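Local coordinates for papain-like protease (Human betacoronavirus 2c EMC/2012, PDB 4RNA), which is a cysteine protease of the papain-like clan that probably cleaves the viral polyprotein and, as in related coronaviruses, removes ubiquitin from host proteins, at residues Ile128-Ile132 with Pro133-His137. Numbering follows the deposited sequence.
Sequences IKFVI and PALQH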
loop_
_atom_site.group_PDB
_atom_site.type_symbol
_atom_site.label_atom_id
_atom_site.label_comp_id
_atom_site.label_asym_id
_atom_site.label_seq_id
_atom_site.Cartn_x
_atom_site.Cartn_y
_atom_site.Cartn_z
ATOM N N ILE A 128 -8.430 -21.032 -4.424
ATOM C CA ILE A 128 -8.242 -19.603 -4.678
ATOM C C ILE A 128 -7.662 -19.369 -6.072
ATOM O O ILE A 128 -6.900 -20.203 -6.599
ATOM C CB ILE A 128 -7.283 -18.929 -3.665
ATOM C CG1 ILE A 128 -5.883 -19.504 -3.828
ATOM C CG2 ILE A 128 -7.824 -19.097 -2.245
ATOM C CD1 ILE A 128 -4.824 -18.784 -2.976
ATOM N N LYS A 129 -8.098 -18.256 -6.653
ATOM C CA LYS A 129 -7.634 -17.757 -7.942
ATOM C C LYS A 129 -7.543 -16.218 -7.820
ATOM O O LYS A 129 -8.373 -15.607 -7.162
ATOM C CB LYS A 129 -8.635 -18.113 -9.041
ATOM C CG LYS A 129 -8.118 -17.874 -10.449
ATOM C CD LYS A 129 -9.171 -18.102 -11.541
ATOM C CE LYS A 129 -10.338 -17.125 -11.444
ATOM N NZ LYS A 129 -11.205 -17.517 -10.293
ATOM N N PHE A 130 -6.544 -15.625 -8.468
ATOM C CA PHE A 130 -6.359 -14.179 -8.436
ATOM C C PHE A 130 -7.188 -13.553 -9.533
ATOM O O PHE A 130 -7.208 -14.059 -10.643
ATOM C CB PHE A 130 -4.868 -13.818 -8.547
ATOM C CG PHE A 130 -4.127 -14.115 -7.288
ATOM C CD1 PHE A 130 -4.333 -13.316 -6.160
ATOM C CD2 PHE A 130 -3.280 -15.228 -7.194
ATOM C CE1 PHE A 130 -3.698 -13.619 -4.962
ATOM C CE2 PHE A 130 -2.637 -15.540 -6.007
ATOM C CZ PHE A 130 -2.853 -14.741 -4.880
ATOM N N VAL A 131 -7.892 -12.482 -9.203
ATOM C CA VAL A 131 -8.784 -11.861 -10.188
ATOM C C VAL A 131 -7.935 -10.963 -11.080
ATOM O O VAL A 131 -8.368 -10.569 -12.132
ATOM C CB VAL A 131 -9.961 -11.076 -9.557
ATOM C CG1 VAL A 131 -10.766 -11.981 -8.638
ATOM C CG2 VAL A 131 -9.493 -9.820 -8.820
ATOM N N ILE A 132 -6.705 -10.660 -10.674
ATOM C CA ILE A 132 -5.778 -9.881 -11.554
ATOM C C ILE A 132 -4.937 -10.852 -12.438
ATOM O O ILE A 132 -4.242 -11.723 -11.913
ATOM C CB ILE A 132 -4.802 -9.027 -10.692
ATOM C CG1 ILE A 132 -5.588 -7.925 -9.938
ATOM C CG2 ILE A 132 -3.742 -8.378 -11.603
ATOM C CD1 ILE A 132 -4.861 -7.307 -8.732
ATOM N N PRO A 133 -4.995 -10.701 -13.783
ATOM C CA PRO A 133 -4.262 -11.667 -14.604
ATOM C C PRO A 133 -2.776 -11.771 -14.343
ATOM O O PRO A 133 -2.245 -12.886 -14.352
ATOM C CB PRO A 133 -4.532 -11.180 -16.029
ATOM C CG PRO A 133 -5.907 -10.562 -15.939
ATOM C CD PRO A 133 -6.027 -9.952 -14.576
ATOM N N ALA A 134 -2.096 -10.649 -14.099
ATOM C CA ALA A 134 -0.655 -10.768 -13.886
ATOM C C ALA A 134 -0.373 -11.603 -12.675
ATOM O O ALA A 134 0.604 -12.374 -12.652
ATOM C CB ALA A 134 -0.032 -9.383 -13.738
ATOM N N LEU A 135 -1.153 -11.393 -11.607
ATOM C CA LEU A 135 -0.937 -12.154 -10.352
ATOM C C LEU A 135 -1.252 -13.639 -10.527
ATOM O O LEU A 135 -0.542 -14.460 -10.064
ATOM C CB LEU A 135 -1.799 -11.619 -9.210
ATOM C CG LEU A 135 -1.122 -10.773 -8.177
ATOM C CD1 LEU A 135 -2.177 -10.302 -7.139
ATOM C CD2 LEU A 135 0.092 -11.481 -7.563
ATOM N N GLN A 136 -2.352 -13.969 -11.208
ATOM C CA GLN A 136 -2.699 -15.368 -11.465
ATOM C C GLN A 136 -1.621 -16.046 -12.294
ATOM O O GLN A 136 -1.127 -17.139 -11.937
ATOM C CB GLN A 136 -4.045 -15.428 -12.219
ATOM C CG GLN A 136 -4.700 -16.847 -12.283
ATOM C CD GLN A 136 -4.697 -17.613 -10.957
ATOM O OE1 GLN A 136 -4.746 -17.025 -9.863
ATOM N NE2 GLN A 136 -4.571 -18.946 -11.044
ATOM N N HIS A 137 -1.155 -15.345 -13.339
ATOM C CA HIS A 137 -0.177 -15.933 -14.220
ATOM C C HIS A 137 1.084 -16.107 -13.404
ATOM O O HIS A 137 1.714 -17.169 -13.417
ATOM C CB HIS A 137 0.004 -15.077 -15.484
ATOM C CG HIS A 137 1.047 -15.610 -16.417
ATOM N ND1 HIS A 137 2.338 -15.238 -16.343
ATOM C CD2 HIS A 137 0.969 -16.559 -17.434
ATOM C CE1 HIS A 137 3.055 -15.892 -17.286
ATOM N NE2 HIS A 137 2.219 -16.701 -17.950
HETATM O O HOH W 1 -5.215 -20.962 -8.938
#
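Q136 reaches back from the first turn of helix 133-143 to the edge of strand 128-130. Q136 OE1 accepts the backbone N-H of F130 at 2.7 Å. The bond is nearly straight, but the donor sits above the amide plane, 40° out of it. Q136 has CG anti to its backbone N (chi1 -167°), and a bend at chi2 turns the amide toward the strand. NE2 donates to a water, which donates to the carbonyl O of I128. The amide is held at both ends, which fixes its flip.

The K129 side chain crosses that of Q136 at about a right angle. K129 CG packs on Q136 CD at 3.5 Å. The lysine bends away at chi3 and chi4, and NZ forms a salt bridge with E180 on strand 179-181.

The F130 and L135 side chains cross at a slant, with F130 CB 3.8 Å from L135 CB. L135 CD1 lies near the ring, 3.8 Å from F130 CD1. Q136 OE1 lies obliquely by the same ring, 3.5 Å from F130 CD2, with the ring and amide planes 36° apart. F139, further along the helix, meets the F130 ring edge-to-face.

I132 occupies the N-cap position, and I132 O accepts Q136 N at 3.0 Å, the first i to i+4 bond of the helix. I132 CG2 lies over the start of the helix, 4.1 Å from P133 CD and 4.4 Å from A134 CB. Y157 of helix 148-158 packs against both I132 and L135.

V131 and I132 form a short connection from strand 128-130 to helix 133-143, with proline as the first helical residue and Q136 bridging back. It joins the small antiparallel pair 128-130/179-181 to the helices of what is, as in related coronavirus PLpro, the thumb subdomain.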